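Local coordinates for protein TRAP-type C4-dicarboxylate:H+ symport system substrate-binding component DctP (Shewanella oneidensis, PDB 4MX6) that binds succinate and is probably the periplasmic substrate-binding component that delivers C4-dicarboxylates to a TRAP-type transporter, at residues A55-F58 with K59-E63; S73-N77 with S78-G82; F81-N84 with N85-A88; L258-D261 with K262-V265; A282-D285 with N286-Q290. All coordinates share one frame; numbering follows the deposited sequence.

Interaction 1 of 5, residues A55-F58 with K59-E63; sequences ALKF and KELVE
F58 and V62 meet one turn apart on helix 50-65, the crossover helix of the beta-alpha-beta unit made with strands 37-42 and 70-75. With CG of F58 anti to the backbone N (chi1 176°), its ring lies alongside the next turn, and V62 CG2 comes over one face in a CH-pi contact, 4.0 Å from the ring centroid. The closest carbons are F58 CE1 and V62 CG2 at 3.6 Å. F97 adds an edge-to-face ring contact to F58, while V72 of strand 70-75 touches both residues. On the helix flank toward helix 260-295, the K57 chain bends at chi2 (62°), which lays CE against L61 CD2 at 3.9 Å. K57 NZ stops short of E60 OE1, and a water joins them, accepting from NZ at 2.9 Å and donating to OE1 at 2.8 Å. The peptide N-H groups of K59 to V62 bond to the carbonyls of A55 to F58 in regular alpha-helical fashion. The extended K59 chain turns only at its last torsion to form a salt bridge with E63; K59 NZ also reaches V72 O. E63 OE2 receives K59 NZ on its syn lone pair at 3.0 Å.

Interaction 2 of 5, residues S73-N77 with S78-G82; sequences SVFPN and SQLFG
F75 and L80 are brought together by different chi1 settings: F75 CG stands beside its backbone N (chi1 -57°), whereas L80 CG lies anti to its own (chi1 -172°). Between them the chain reverses through a type I' beta turn from P76 to Q79, directly after strand 70-75. L80 CD2 consequently sits over one face of the F75 ring, 3.8 Å from its centroid, close to the ring normal but displaced toward the rim at CD1 and CE1. The contact continues down to the backbone, where F75 CB and L80 CB are 3.6 Å apart. N77 and S78 fill the two central turn positions with the left-handed backbone that this turn type requires. Its closing bond runs from Q79 N to P76 O, 3.0 Å long with an angle of 157° at the hydrogen. The Q79 side chain, extended beyond CG, folds back across the proline, so that OE1 comes within 3.7 Å of P76 CD. On the strand side, F75 bonds through its backbone to F41 and H43, and N77 to V45, fixing the turn beside strand 37-42 and the loop after it. S78 reaches V44 and S203 and lies about 8 Å, between nearest atoms, from the bound succinate, so the turn borders the ligand site without entering it. Inside the bend a water accepts from L80 N at 2.9 Å; F75 O and F81 O both lie within reach of its protons, F75 O the nearer at 2.8 Å.

Interaction 3 of 5, residues F81-N84 with N85-A88; sequences FGDN and NELA
G82 N donates to N85 OD1 over 2.9 Å, somewhat bent (145° at the hydrogen), and the donor is tilted 17° from the amide carbonyl plane. N85 can reach back because its CG sits between the backbone N and the carbonyl carbon (chi1 64°). G82 O in turn receives two weak bonds, from E86 N at 3.1 Å and from N85 N at 3.4 Å. The carboxylate of E86 works through water: one molecule links OE1 to F81 O, one links OE2 to D83 OD1, and a third links OE2 to D83 O. The two acids stay 4.5 Å apart, D83 OD1 to E86 OE2, with bridging water between them. This is the entry to helix 86-91, and it flanks the succinate site: D83 OD1 forms a salt bridge with K104, a succinate-binding residue, and OD2 accepts from F202 N. A further water is held between D83 O and L87 N, inside the first turn. Outside the polar cluster, F81 CB lies 3.3 Å from N85 OD1, and the F81 ring and the amide stand nearly perpendicular. N85 ND2 approaches the ring edge in its plane, 3.7 Å from F81 CD1. F81 CB also packs on E86 CB, 4.0 Å away.

Interaction 4 of 5, residues L258-D261 with K262-V265; sequences LPAD and KRKV
P259 and R263 form the opening bond of helix 260-295, with P259 as N-cap: R263 N donates to P259 O at 2.9 Å, almost straight. K264 N to A260 O and V265 N to D261 O, at 3.1 and 3.2 Å, carry the alpha-helical pattern onward. A260 O takes a second proton from a water at 2.8 Å, and that water makes a weak link to R263 NH1. K262 N, one of the amides of the first turn, donates a weak, bent bond of 3.0 Å to D261 OD1, the D261 CG being placed between the backbone N and the carbonyl carbon (chi1 41°). The charged ends of K262 and R263 find their main partners outside the two segments. K262 NZ forms a salt bridge with E69. R263 NE donates to W255 O, and its guanidinium makes a cation-pi contact with the W255 ring, so this arginine ties the helix start to helix 252-257. The bend of R263 at chi3 (-53°) swings the group back over the turn, where A260 N lies over one of its faces. R263 NH2 also comes near L258 O, but the angle is too poor for a hydrogen bond. Underneath, the methylenes pack: L258 CB lies 3.9 Å from R263 CB, while Y70 of strand 70-75 touches L258, P259 and K262. The proline ring also leans on the lysine chain, P259 CG against K262 CG at 3.6 Å.

Interaction 5 of 5, residues A282-D285 with N286-Q290; sequences AEKD and NEDKQ
K284 meets the E287 carboxylate from above its plane: NZ sits 42° out of that plane and 2.9 Å from OE1, forming both a hydrogen bond and a salt bridge. The lysine aliphatic chain lies alongside the glutamate and points the same way, with K284 CD 3.4 Å from E287 OE1. A bend at chi2 (-64°) folds the lysine toward the following turn, where a second carboxylate awaits. K284 CD passes D288 OD1 at 3.9 Å, and its NZ is joined to this oxygen by a water that accepts from NZ and donates to D288 OD1 at 2.6 Å. One ammonium group thus serves two acids, the first directly and the second through solvent, which probably eases the repulsion between them. On another flank the D285 carboxylate and the amide of N286 face shared waters near D285 OD2, but N286 has two conformers and this link is tentative. The backbone beneath is regular, E287 N bonding to E283 O at 2.9 Å and D288 N to K284 O at 2.8 Å. Outer charges find other partners, E283 pairing with K279 and K289 with E238. D285 and K289 press on W221, and D288 on S222 and Y225, so the buried side of the turn covers helix 221-226, which carries the succinate-binding N223. At its centre is an i to i+3 salt bridge on the surface of the long helix 260-295, as in other TRAP substrate-binding proteins, where such a helix spans both lobes.

From the N terminus, interaction 1 lies on helix 50-65, and the chain then returns along strand 70-75 into interaction 2. These two touch, A55 O meeting V74 CG2 at 3.7 Å. Interaction 2 runs straight into interaction 3, sharing F81 and G82, so turn, loop and helix 86-91 follow as one path past the succinate site. Interactions 4 and 5 come much later, on helix 260-295, their centres about 36 Å apart. The middle of that helix packs on K57 and F58 of interaction 1, while its start reaches strand 70-75 through Y70. All five contacts are local; apart from the shared F81 and G82 they follow in series, and none encloses or crosses another.

Interaction 1 of 5, residues A55-F58 with K59-E63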
# COMPACT_ATOMS: atom_id res chain seq x y z
N ALA A 55 6.45 10.40 -6.69
CA ALA A 55 5.74 11.04 -7.80
C ALA A 55 6.41 12.36 -8.18
O ALA A 55 6.56 12.67 -9.36
CB ALA A 55 4.28 11.25 -7.43
N LEU A 56 6.80 13.16 -7.17
CA LEU A 56 7.48 14.43 -7.46
C LEU A 56 8.87 14.22 -8.06
O LEU A 56 9.29 14.97 -8.93
CB LEU A 56 7.57 15.28 -6.19
CG LEU A 56 6.25 15.92 -5.74
CD1 LEU A 56 6.47 16.68 -4.45
CD2 LEU A 56 5.66 16.84 -6.81
N LYS A 57 9.59 13.19 -7.62
CA LYS A 57 10.89 12.90 -8.22
C LYS A 57 10.72 12.53 -9.69
O LYS A 57 11.50 12.96 -10.55
CB LYS A 57 11.60 11.78 -7.45
CG LYS A 57 12.99 11.43 -7.97
CD LYS A 57 13.96 12.61 -7.86
CE LYS A 57 15.38 12.19 -8.16
NZ LYS A 57 16.34 13.30 -7.98
N PHE A 58 9.70 11.74 -10.00
CA PHE A 58 9.41 11.37 -11.38
C PHE A 58 9.14 12.62 -12.22
O PHE A 58 9.70 12.77 -13.32
CB PHE A 58 8.24 10.38 -11.39
CG PHE A 58 7.76 9.99 -12.77
CD1 PHE A 58 8.59 9.36 -13.68
CD2 PHE A 58 6.44 10.19 -13.12
CE1 PHE A 58 8.13 8.98 -14.91
CE2 PHE A 58 5.97 9.80 -14.35
CZ PHE A 58 6.82 9.20 -15.25
N LYS A 59 8.33 13.54 -11.70
CA LYS A 59 8.10 14.82 -12.36
C LYS A 59 9.41 15.55 -12.62
O LYS A 59 9.64 16.04 -13.72
CB LYS A 59 7.19 15.68 -11.48
CG LYS A 59 7.03 17.12 -11.94
CD LYS A 59 6.16 17.90 -10.97
CE LYS A 59 5.99 19.36 -11.38
NZ LYS A 59 5.32 19.49 -12.69
N GLU A 60 10.26 15.65 -11.60
CA GLU A 60 11.51 16.38 -11.72
C GLU A 60 12.40 15.77 -12.79
O GLU A 60 12.95 16.48 -13.63
CB GLU A 60 12.23 16.40 -10.36
CG GLU A 60 11.53 17.28 -9.35
CD GLU A 60 12.01 17.10 -7.92
OE1 GLU A 60 13.10 16.53 -7.75
OE2 GLU A 60 11.29 17.54 -6.99
N LEU A 61 12.52 14.45 -12.78
CA LEU A 61 13.41 13.78 -13.73
C LEU A 61 12.89 13.88 -15.15
O LEU A 61 13.67 14.08 -16.09
CB LEU A 61 13.65 12.32 -13.34
CG LEU A 61 14.41 12.12 -12.03
CD1 LEU A 61 14.64 10.64 -11.86
CD2 LEU A 61 15.73 12.86 -12.03
N VAL A 62 11.58 13.72 -15.35
CA VAL A 62 11.05 13.82 -16.70
C VAL A 62 11.26 15.22 -17.24
O VAL A 62 11.67 15.41 -18.39
CB VAL A 62 9.55 13.43 -16.75
CG1 VAL A 62 8.91 13.82 -18.08
CG2 VAL A 62 9.37 11.94 -16.49
N GLU A 63 10.99 16.22 -16.43
CA GLU A 63 11.06 17.58 -16.93
C GLU A 63 12.51 18.02 -17.15
O GLU A 63 12.77 18.84 -18.02
CB GLU A 63 10.23 18.50 -16.03
CG GLU A 63 8.73 18.17 -16.22
CD GLU A 63 7.85 18.54 -15.06
OE1 GLU A 63 8.38 18.75 -13.95
OE2 GLU A 63 6.62 18.67 -15.26
O HOH W 1 15.44 15.79 -9.16

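Interaction 2 of 5, residues S73-N77 with S78-G82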
# COMPACT_ATOMS: atom_id res chain seq x y z
N SER A 73 2.13 16.23 -14.28
CA SER A 73 1.29 16.87 -13.28
C SER A 73 0.96 15.86 -12.19
O SER A 73 0.46 14.78 -12.49
CB SER A 73 0.01 17.41 -13.91
OG SER A 73 0.31 18.40 -14.87
N VAL A 74 1.25 16.22 -10.95
CA VAL A 74 1.04 15.33 -9.82
C VAL A 74 -0.13 15.82 -8.98
O VAL A 74 -0.19 17.00 -8.61
CB VAL A 74 2.32 15.24 -8.95
CG1 VAL A 74 2.09 14.38 -7.72
CG2 VAL A 74 3.49 14.68 -9.77
N PHE A 75 -1.03 14.90 -8.63
CA PHE A 75 -2.26 15.22 -7.91
C PHE A 75 -2.33 14.35 -6.66
O PHE A 75 -2.80 13.21 -6.72
CB PHE A 75 -3.48 14.96 -8.80
CG PHE A 75 -3.45 15.72 -10.09
CD1 PHE A 75 -2.84 15.18 -11.22
CD2 PHE A 75 -4.04 16.97 -10.20
CE1 PHE A 75 -2.80 15.87 -12.41
CE2 PHE A 75 -4.00 17.67 -11.41
CZ PHE A 75 -3.38 17.11 -12.50
N PRO A 76 -1.85 14.87 -5.51
CA PRO A 76 -1.84 14.08 -4.27
C PRO A 76 -3.20 14.13 -3.57
O PRO A 76 -4.11 14.84 -4.02
CB PRO A 76 -0.80 14.82 -3.43
CG PRO A 76 -1.00 16.27 -3.82
CD PRO A 76 -1.27 16.21 -5.31
N ASN A 77 -3.34 13.39 -2.48
CA ASN A 77 -4.47 13.56 -1.56
C ASN A 77 -5.84 13.36 -2.20
O ASN A 77 -6.81 13.96 -1.75
CB ASN A 77 -4.47 14.98 -0.97
CG ASN A 77 -3.29 15.25 -0.09
OD1 ASN A 77 -3.05 14.52 0.86
ND2 ASN A 77 -2.55 16.33 -0.38
N SER A 78 -5.92 12.51 -3.21
CA SER A 78 -7.18 12.21 -3.89
C SER A 78 -7.78 13.46 -4.55
O SER A 78 -8.99 13.51 -4.82
CB SER A 78 -8.22 11.59 -2.92
OG SER A 78 -7.74 10.40 -2.33
N GLN A 79 -6.96 14.46 -4.84
CA GLN A 79 -7.47 15.72 -5.38
C GLN A 79 -8.01 15.55 -6.81
O GLN A 79 -8.88 16.31 -7.23
CB GLN A 79 -6.41 16.81 -5.33
CG GLN A 79 -6.03 17.24 -3.91
CD GLN A 79 -4.73 18.04 -3.86
OE1 GLN A 79 -4.19 18.43 -4.90
NE2 GLN A 79 -4.22 18.28 -2.65
N LEU A 80 -7.49 14.58 -7.56
CA LEU A 80 -8.00 14.31 -8.90
C LEU A 80 -8.83 13.01 -8.92
O LEU A 80 -10.01 13.05 -9.24
CB LEU A 80 -6.86 14.25 -9.92
CG LEU A 80 -7.31 14.16 -11.39
CD1 LEU A 80 -8.07 15.42 -11.81
CD2 LEU A 80 -6.11 13.92 -12.28
N PHE A 81 -8.19 11.89 -8.60
CA PHE A 81 -8.87 10.61 -8.47
C PHE A 81 -8.53 9.99 -7.12
O PHE A 81 -7.42 10.17 -6.60
CB PHE A 81 -8.50 9.67 -9.62
CG PHE A 81 -8.89 10.21 -10.96
CD1 PHE A 81 -10.22 10.40 -11.27
CD2 PHE A 81 -7.93 10.58 -11.88
CE1 PHE A 81 -10.59 10.94 -12.49
CE2 PHE A 81 -8.29 11.11 -13.11
CZ PHE A 81 -9.62 11.29 -13.40
N GLY A 82 -9.48 9.24 -6.58
CA GLY A 82 -9.32 8.59 -5.30
C GLY A 82 -9.31 7.08 -5.44
O GLY A 82 -9.24 6.54 -6.55
O HOH W 2 -5.54 12.53 -6.93

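Interaction 3 of 5, residues F81-N84 with N85-A88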
# COMPACT_ATOMS: atom_id res chain seq x y z
N PHE A 81 -8.19 11.89 -8.60
CA PHE A 81 -8.87 10.61 -8.47
C PHE A 81 -8.53 9.99 -7.12
O PHE A 81 -7.42 10.17 -6.60
CB PHE A 81 -8.50 9.67 -9.62
CG PHE A 81 -8.89 10.21 -10.96
CD1 PHE A 81 -10.22 10.40 -11.27
CD2 PHE A 81 -7.93 10.58 -11.88
CE1 PHE A 81 -10.59 10.94 -12.49
CE2 PHE A 81 -8.29 11.11 -13.11
CZ PHE A 81 -9.62 11.29 -13.40
N GLY A 82 -9.48 9.24 -6.58
CA GLY A 82 -9.32 8.59 -5.30
C GLY A 82 -9.31 7.08 -5.44
O GLY A 82 -9.24 6.54 -6.55
N ASP A 83 -9.39 6.39 -4.30
CA ASP A 83 -9.27 4.93 -4.28
C ASP A 83 -10.26 4.27 -5.22
O ASP A 83 -9.92 3.33 -5.94
CB ASP A 83 -9.56 4.38 -2.89
CG ASP A 83 -8.34 4.28 -1.98
OD1 ASP A 83 -7.20 4.55 -2.41
OD2 ASP A 83 -8.55 3.84 -0.81
N ASN A 84 -11.51 4.70 -5.17
CA ASN A 84 -12.54 3.93 -5.84
C ASN A 84 -12.54 4.11 -7.35
O ASN A 84 -12.96 3.18 -8.04
CB ASN A 84 -13.92 4.22 -5.25
CG ASN A 84 -14.08 3.68 -3.83
OD1 ASN A 84 -13.23 2.92 -3.33
ND2 ASN A 84 -15.16 4.08 -3.17
N ASN A 85 -12.07 5.26 -7.87
CA ASN A 85 -12.15 5.54 -9.31
C ASN A 85 -10.82 5.60 -10.07
O ASN A 85 -10.84 5.73 -11.29
CB ASN A 85 -12.99 6.81 -9.61
CG ASN A 85 -12.38 8.10 -9.06
OD1 ASN A 85 -11.27 8.12 -8.55
ND2 ASN A 85 -13.11 9.20 -9.21
N GLU A 86 -9.69 5.48 -9.39
CA GLU A 86 -8.42 5.73 -10.07
C GLU A 86 -8.10 4.70 -11.15
O GLU A 86 -7.54 5.08 -12.18
CB GLU A 86 -7.28 5.87 -9.06
CG GLU A 86 -6.93 4.60 -8.31
CD GLU A 86 -5.74 4.78 -7.37
OE1 GLU A 86 -5.01 5.80 -7.44
OE2 GLU A 86 -5.52 3.87 -6.53
N LEU A 87 -8.41 3.42 -10.95
CA LEU A 87 -8.06 2.43 -11.97
C LEU A 87 -8.98 2.57 -13.19
O LEU A 87 -8.52 2.44 -14.33
CB LEU A 87 -8.07 1.00 -11.40
CG LEU A 87 -6.87 0.68 -10.49
CD1 LEU A 87 -6.98 -0.72 -9.92
CD2 LEU A 87 -5.54 0.82 -11.22
N ALA A 88 -10.26 2.86 -12.97
CA ALA A 88 -11.14 3.16 -14.09
C ALA A 88 -10.62 4.38 -14.87
O ALA A 88 -10.57 4.35 -16.11
CB ALA A 88 -12.56 3.39 -13.61
O HOH W 3 -5.25 8.51 -7.56
O HOH W 4 -4.86 4.54 -4.09
O HOH W 5 -7.41 2.09 -5.70
O HOH W 6 -9.77 2.13 -8.54

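Interaction 4 of 5, residues L258-D261 with K262-V265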
# COMPACT_ATOMS: atom_id res chain seq x y z
N LEU A 258 3.47 5.89 -26.68
CA LEU A 258 4.74 6.62 -26.63
C LEU A 258 5.71 6.13 -27.69
O LEU A 258 5.77 4.93 -27.97
CB LEU A 258 5.39 6.43 -25.26
CG LEU A 258 4.65 7.02 -24.07
CD1 LEU A 258 5.24 6.51 -22.77
CD2 LEU A 258 4.71 8.53 -24.11
N PRO A 259 6.49 7.04 -28.28
CA PRO A 259 7.57 6.55 -29.13
C PRO A 259 8.58 5.79 -28.28
O PRO A 259 8.79 6.11 -27.11
CB PRO A 259 8.19 7.82 -29.74
CG PRO A 259 7.62 8.95 -29.02
CD PRO A 259 6.49 8.51 -28.14
N ALA A 260 9.21 4.77 -28.85
CA ALA A 260 10.01 3.86 -28.05
C ALA A 260 11.17 4.53 -27.32
O ALA A 260 11.50 4.16 -26.18
CB ALA A 260 10.53 2.72 -28.92
N ASP A 261 11.79 5.53 -27.95
CA ASP A 261 12.92 6.20 -27.33
C ASP A 261 12.48 7.05 -26.13
O ASP A 261 13.12 7.01 -25.07
CB ASP A 261 13.79 6.98 -28.34
CG ASP A 261 12.99 7.74 -29.41
OD1 ASP A 261 11.82 8.12 -29.19
OD2 ASP A 261 13.58 7.96 -30.51
N LYS A 262 11.36 7.75 -26.27
CA LYS A 262 10.84 8.55 -25.18
C LYS A 262 10.34 7.64 -24.05
O LYS A 262 10.54 7.95 -22.87
CB LYS A 262 9.70 9.45 -25.67
CG LYS A 262 10.07 10.35 -26.84
CD LYS A 262 11.28 11.18 -26.55
CE LYS A 262 11.81 11.82 -27.82
NZ LYS A 262 13.02 12.66 -27.54
N ARG A 263 9.70 6.54 -24.41
CA ARG A 263 9.24 5.57 -23.42
C ARG A 263 10.41 5.09 -22.57
O ARG A 263 10.29 4.97 -21.35
CB ARG A 263 8.55 4.38 -24.10
CG ARG A 263 7.93 3.42 -23.09
CD ARG A 263 7.40 2.13 -23.70
NE ARG A 263 6.48 2.37 -24.81
CZ ARG A 263 6.65 1.99 -26.08
NH1 ARG A 263 7.73 1.32 -26.48
NH2 ARG A 263 5.72 2.29 -26.95
N LYS A 264 11.55 4.81 -23.20
CA LYS A 264 12.71 4.34 -22.47
C LYS A 264 13.22 5.38 -21.46
O LYS A 264 13.55 5.03 -20.33
CB LYS A 264 13.82 3.97 -23.45
CG LYS A 264 15.06 3.43 -22.79
CD LYS A 264 16.06 2.94 -23.81
CE LYS A 264 17.25 2.31 -23.13
NZ LYS A 264 18.19 1.77 -24.12
N VAL A 265 13.26 6.64 -21.85
CA VAL A 265 13.66 7.71 -20.93
C VAL A 265 12.67 7.82 -19.76
O VAL A 265 13.08 7.94 -18.59
CB VAL A 265 13.77 9.06 -21.67
CG1 VAL A 265 14.10 10.18 -20.71
CG2 VAL A 265 14.83 8.98 -22.76
O HOH W 7 10.85 1.70 -25.00

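Interaction 5 of 5, residues A282-D285 with N286-Q290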
# COMPACT_ATOMS: atom_id res chain seq x y z
N ALA A 282 11.74 3.87 3.98
CA ALA A 282 12.45 3.32 5.12
C ALA A 282 12.78 4.44 6.10
O ALA A 282 12.72 4.27 7.31
CB ALA A 282 13.72 2.63 4.66
N GLU A 283 13.16 5.61 5.58
CA GLU A 283 13.46 6.75 6.44
C GLU A 283 12.21 7.21 7.21
O GLU A 283 12.28 7.45 8.42
CB GLU A 283 14.02 7.90 5.62
CG GLU A 283 15.38 7.59 5.05
CD GLU A 283 15.86 8.56 3.98
OE1 GLU A 283 15.03 9.31 3.42
OE2 GLU A 283 17.08 8.56 3.69
N LYS A 284 11.08 7.32 6.52
CA LYS A 284 9.86 7.81 7.14
C LYS A 284 9.30 6.81 8.15
O LYS A 284 8.70 7.20 9.14
CB LYS A 284 8.81 8.14 6.08
CG LYS A 284 9.15 9.37 5.27
CD LYS A 284 9.18 10.60 6.15
CE LYS A 284 9.38 11.85 5.34
NZ LYS A 284 9.50 13.05 6.22
N ASP A 285 9.52 5.53 7.93
CA ASP A 285 9.01 4.56 8.87
C ASP A 285 9.62 4.84 10.25
O ASP A 285 8.92 4.79 11.27
CB ASP A 285 9.33 3.17 8.38
CG ASP A 285 8.56 2.15 9.13
OD1 ASP A 285 7.35 2.00 8.86
OD2 ASP A 285 9.15 1.55 10.04
N ASN A 286 10.92 5.13 10.30
CA ASN A 286 11.58 5.47 11.55
C ASN A 286 11.26 6.89 12.04
O ASN A 286 10.94 7.09 13.21
CB ASN A 286 13.09 5.26 11.42
CG ASN A 286 13.49 3.78 11.51
OD1 ASN A 286 12.82 2.98 12.16
ND2 ASN A 286 14.59 3.43 10.86
N GLU A 287 11.32 7.88 11.15
CA GLU A 287 11.09 9.27 11.53
C GLU A 287 9.69 9.48 12.06
O GLU A 287 9.50 10.16 13.07
CB GLU A 287 11.34 10.21 10.35
CG GLU A 287 11.08 11.69 10.69
CD GLU A 287 11.15 12.64 9.49
OE1 GLU A 287 11.30 12.18 8.33
OE2 GLU A 287 11.04 13.88 9.72
N ASP A 288 8.70 8.93 11.37
CA ASP A 288 7.32 9.22 11.69
C ASP A 288 6.85 8.47 12.93
O ASP A 288 6.03 9.00 13.68
CB ASP A 288 6.41 8.95 10.48
CG ASP A 288 6.57 10.00 9.39
OD1 ASP A 288 7.35 10.97 9.60
OD2 ASP A 288 5.90 9.85 8.35
N LYS A 289 7.37 7.27 13.19
CA LYS A 289 7.13 6.63 14.46
C LYS A 289 7.60 7.55 15.60
O LYS A 289 6.88 7.78 16.57
CB LYS A 289 7.85 5.28 14.55
CG LYS A 289 7.69 4.61 15.91
CD LYS A 289 8.39 3.27 15.99
CE LYS A 289 8.25 2.68 17.38
NZ LYS A 289 9.03 1.42 17.49
N GLN A 290 8.81 8.08 15.48
CA GLN A 290 9.34 8.96 16.52
C GLN A 290 8.52 10.24 16.68
O GLN A 290 8.29 10.68 17.81
CB GLN A 290 10.81 9.30 16.26
CG GLN A 290 11.48 10.00 17.43
CD GLN A 290 11.45 9.17 18.70
OE1 GLN A 290 11.85 8.00 18.69
NE2 GLN A 290 10.98 9.75 19.78
O HOH W 8 7.21 12.98 7.96
O HOH W 9 11.72 1.19 10.58
O HOH W 10 9.93 2.19 12.95